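Local coordinates for probable histone-lysine N-methyltransferase, H3 lysine-9 specific SUVH9 (PDB 4NJ5), which lacks methyltransferase activity and may instead bind methylated DNA and recruit RNA polymerase V to chromatin in RNA-directed DNA methylation, at residues L359-E364 / S377-H382. Sequence-based numbering, arbitrary orientation.
Sequences LRNRLE and SLDVLH
Asp-379 holds Asn-361 and Arg-362, in the segment leading into strand 363-367, through a single carboxylate oxygen. Asp-379 OD2 accepts a hydrogen bond from the backbone N-H of Arg-362 (N to OD2 2.7 Å), from above the carboxylate plane. Asn-361 ND2 reaches Asp-379 OD2 at 3.2 Å on its anti side, from the opposite face of that plane. The Asn-361 amide, turned 56° from the carboxylate, keeps the acceptor in its own plane, while its OD1 lies against CD2 of Leu-381 (3.6 Å). One step along, Leu-378 N donates to Arg-362 O at 2.9 Å. Leu-363 and Ser-377 form the adjoining antiparallel non-hydrogen-bonded pair, with CD2 of Leu-363 packed on CB of Ser-377 at 3.6 Å. This is the open end of the beta hairpin 363-367/373-377 in the SET domain, where the chain leaves the sheet for strand 386-389. Within the departing loop, Ser-377 OG, anti to its own N (chi1 171°), donates to Asp-379 O at 2.8 Å. Arg-362 CD still packs closely on Leu-378 CD1 (3.5 Å). Looseness begins beyond the chi3 bend (-89°), on the partly exposed side: Arg-362 NH2 stays 4.6 Å from Asp-379 OD1, an oxygen salt-bridged instead to Lys-239 of helix 228-240.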
ATOM      1  N   LEU A 359     -15.924   1.739  -5.674  1.00 19.95           N
ATOM      2  CA  LEU A 359     -14.591   2.047  -6.185  1.00 20.21           C
ATOM      3  C   LEU A 359     -14.339   3.554  -6.252  1.00 22.03           C
ATOM      4  O   LEU A 359     -15.205   4.318  -6.680  1.00 18.04           O
ATOM      5  CB  LEU A 359     -14.385   1.414  -7.563  1.00 23.89           C
ATOM      6  CG  LEU A 359     -13.120   1.812  -8.334  1.00 27.09           C
ATOM      7  CD1 LEU A 359     -11.863   1.293  -7.645  1.00 26.35           C
ATOM      8  CD2 LEU A 359     -13.180   1.335  -9.782  1.00 24.74           C
ATOM      9  N   ARG A 360     -13.150   3.966  -5.819  1.00 23.06           N
ATOM     10  CA  ARG A 360     -12.765   5.374  -5.819  1.00 27.00           C
ATOM     11  C   ARG A 360     -11.340   5.553  -6.341  1.00 24.52           C
ATOM     12  O   ARG A 360     -10.876   6.678  -6.534  1.00 24.31           O
ATOM     13  CB  ARG A 360     -12.857   5.950  -4.408  1.00 34.09           C
ATOM     14  CG  ARG A 360     -11.680   5.564  -3.527  1.00 40.13           C
ATOM     15  CD  ARG A 360     -12.010   5.716  -2.052  1.00 46.70           C
ATOM     16  NE  ARG A 360     -10.950   5.183  -1.197  1.00 48.26           N
ATOM     17  CZ  ARG A 360     -10.778   3.891  -0.934  1.00 46.45           C
ATOM     18  NH1 ARG A 360     -11.588   2.985  -1.466  1.00 41.16           N
ATOM     19  NH2 ARG A 360      -9.787   3.502  -0.144  1.00 48.59           N
ATOM     20  N   ASN A 361     -10.645   4.439  -6.551  1.00 17.99           N
ATOM     21  CA  ASN A 361      -9.290   4.467  -7.088  1.00 17.64           C
ATOM     22  C   ASN A 361      -9.279   4.298  -8.604  1.00 19.66           C
ATOM     23  O   ASN A 361     -10.155   3.646  -9.171  1.00 19.31           O
ATOM     24  CB  ASN A 361      -8.435   3.381  -6.433  1.00 22.74           C
ATOM     25  CG  ASN A 361      -8.083   3.706  -4.998  1.00 22.58           C
ATOM     26  OD1 ASN A 361      -8.536   3.037  -4.071  1.00 20.75           O
ATOM     27  ND2 ASN A 361      -7.269   4.741  -4.805  1.00 17.09           N
ATOM     28  N   ARG A 362      -8.289   4.887  -9.265  1.00 18.59           N
ATOM     29  CA  ARG A 362      -8.190   4.759 -10.713  1.00 22.20           C
ATOM     30  C   ARG A 362      -7.416   3.492 -11.066  1.00 21.94           C
ATOM     31  O   ARG A 362      -6.232   3.361 -10.753  1.00 22.52           O
ATOM     32  CB  ARG A 362      -7.538   6.000 -11.328  1.00 32.39           C
ATOM     33  CG  ARG A 362      -7.745   6.140 -12.834  1.00 41.59           C
ATOM     34  CD  ARG A 362      -7.301   7.511 -13.343  1.00 47.89           C
ATOM     35  NE  ARG A 362      -8.364   8.511 -13.292  1.00 50.85           N
ATOM     36  CZ  ARG A 362      -8.612   9.293 -12.245  1.00 53.95           C
ATOM     37  NH1 ARG A 362      -9.601  10.174 -12.297  1.00 52.71           N
ATOM     38  NH2 ARG A 362      -7.875   9.196 -11.147  1.00 56.60           N
ATOM     39  N   LEU A 363      -8.102   2.550 -11.706  1.00 20.79           N
ATOM     40  CA  LEU A 363      -7.503   1.265 -12.036  1.00 18.78           C
ATOM     41  C   LEU A 363      -7.357   1.068 -13.540  1.00 21.44           C
ATOM     42  O   LEU A 363      -7.974   1.774 -14.346  1.00 20.31           O
ATOM     43  CB  LEU A 363      -8.336   0.124 -11.454  1.00 20.10           C
ATOM     44  CG  LEU A 363      -8.655   0.194  -9.963  1.00 19.79           C
ATOM     45  CD1 LEU A 363      -9.578  -0.953  -9.574  1.00 16.95           C
ATOM     46  CD2 LEU A 363      -7.376   0.165  -9.149  1.00 21.15           C
ATOM     47  N   GLU A 364      -6.547   0.081 -13.902  1.00 19.78           N
ATOM     48  CA  GLU A 364      -6.238  -0.203 -15.291  1.00 20.72           C
ATOM     49  C   GLU A 364      -6.234  -1.704 -15.541  1.00 22.14           C
ATOM     50  O   GLU A 364      -5.536  -2.461 -14.862  1.00 25.09           O
ATOM     51  CB  GLU A 364      -4.884   0.408 -15.656  1.00 22.80           C
ATOM     52  CG  GLU A 364      -4.354   0.019 -17.021  1.00 25.09           C
ATOM     53  CD  GLU A 364      -3.177   0.884 -17.444  1.00 28.82           C
ATOM     54  OE1 GLU A 364      -3.398   2.071 -17.773  1.00 26.66           O
ATOM     55  OE2 GLU A 364      -2.032   0.380 -17.441  1.00 26.83           O
ATOM     56  N   SER A 377      -3.141  -0.523 -10.295  1.00 24.43           N
ATOM     57  CA  SER A 377      -3.679   0.753  -9.837  1.00 26.22           C
ATOM     58  C   SER A 377      -2.774   1.921 -10.213  1.00 25.79           C
ATOM     59  O   SER A 377      -1.555   1.827 -10.087  1.00 29.66           O
ATOM     60  CB  SER A 377      -3.874   0.730  -8.322  1.00 22.27           C
ATOM     61  OG  SER A 377      -4.206   2.018  -7.835  1.00 23.91           O
ATOM     62  N   LEU A 378      -3.369   3.023 -10.666  1.00 22.54           N
ATOM     63  CA  LEU A 378      -2.600   4.243 -10.913  1.00 24.96           C
ATOM     64  C   LEU A 378      -2.317   4.950  -9.596  1.00 24.34           C
ATOM     65  O   LEU A 378      -1.379   5.743  -9.488  1.00 24.72           O
ATOM     66  CB  LEU A 378      -3.332   5.202 -11.856  1.00 24.83           C
ATOM     67  CG  LEU A 378      -3.915   4.694 -13.179  1.00 31.67           C
ATOM     68  CD1 LEU A 378      -4.265   5.863 -14.086  1.00 34.61           C
ATOM     69  CD2 LEU A 378      -2.982   3.740 -13.893  1.00 28.54           C
ATOM     70  N   ASP A 379      -3.139   4.664  -8.594  1.00 21.99           N
ATOM     71  CA  ASP A 379      -3.014   5.321  -7.303  1.00 21.70           C
ATOM     72  C   ASP A 379      -2.193   4.473  -6.348  1.00 25.89           C
ATOM     73  O   ASP A 379      -2.022   3.272  -6.550  1.00 26.43           O
ATOM     74  CB  ASP A 379      -4.396   5.590  -6.703  1.00 23.26           C
ATOM     75  CG  ASP A 379      -5.303   6.363  -7.647  1.00 25.26           C
ATOM     76  OD1 ASP A 379      -4.783   7.192  -8.424  1.00 19.84           O
ATOM     77  OD2 ASP A 379      -6.532   6.139  -7.613  1.00 25.86           O
ATOM     78  N   VAL A 380      -1.671   5.113  -5.311  1.00 25.36           N
ATOM     79  CA  VAL A 380      -1.008   4.402  -4.236  1.00 21.27           C
ATOM     80  C   VAL A 380      -2.084   3.687  -3.436  1.00 22.93           C
ATOM     81  O   VAL A 380      -3.148   4.248  -3.180  1.00 22.37           O
ATOM     82  CB  VAL A 380      -0.231   5.383  -3.334  1.00 18.73           C
ATOM     83  CG1 VAL A 380       0.124   4.743  -2.003  1.00 18.41           C
ATOM     84  CG2 VAL A 380       1.017   5.890  -4.054  1.00 19.67           C
ATOM     85  N   LEU A 381      -1.829   2.436  -3.072  1.00 22.48           N
ATOM     86  CA  LEU A 381      -2.757   1.703  -2.228  1.00 20.16           C
ATOM     87  C   LEU A 381      -2.065   1.322  -0.934  1.00 20.26           C
ATOM     88  O   LEU A 381      -1.010   0.685  -0.950  1.00 21.97           O
ATOM     89  CB  LEU A 381      -3.263   0.452  -2.941  1.00 16.39           C
ATOM     90  CG  LEU A 381      -3.978   0.683  -4.268  1.00 16.34           C
ATOM     91  CD1 LEU A 381      -4.239  -0.646  -4.943  1.00 16.29           C
ATOM     92  CD2 LEU A 381      -5.280   1.442  -4.047  1.00 16.08           C
ATOM     93  N   HIS A 382      -2.653   1.717   0.190  1.00 17.62           N
ATOM     94  CA  HIS A 382      -2.052   1.415   1.480  1.00 19.84           C
ATOM     95  C   HIS A 382      -2.629   0.149   2.108  1.00 21.58           C
ATOM     96  O   HIS A 382      -3.713  -0.307   1.741  1.00 18.25           O
ATOM     97  CB  HIS A 382      -2.152   2.605   2.436  1.00 16.70           C
ATOM     98  CG  HIS A 382      -3.550   2.949   2.845  1.00 20.93           C
ATOM     99  ND1 HIS A 382      -4.312   3.884   2.178  1.00 21.56           N
ATOM    100  CD2 HIS A 382      -4.313   2.506   3.874  1.00 16.12           C
ATOM    101  CE1 HIS A 382      -5.490   3.993   2.770  1.00 20.32           C
ATOM    102  NE2 HIS A 382      -5.514   3.168   3.801  1.00 24.79           N
TER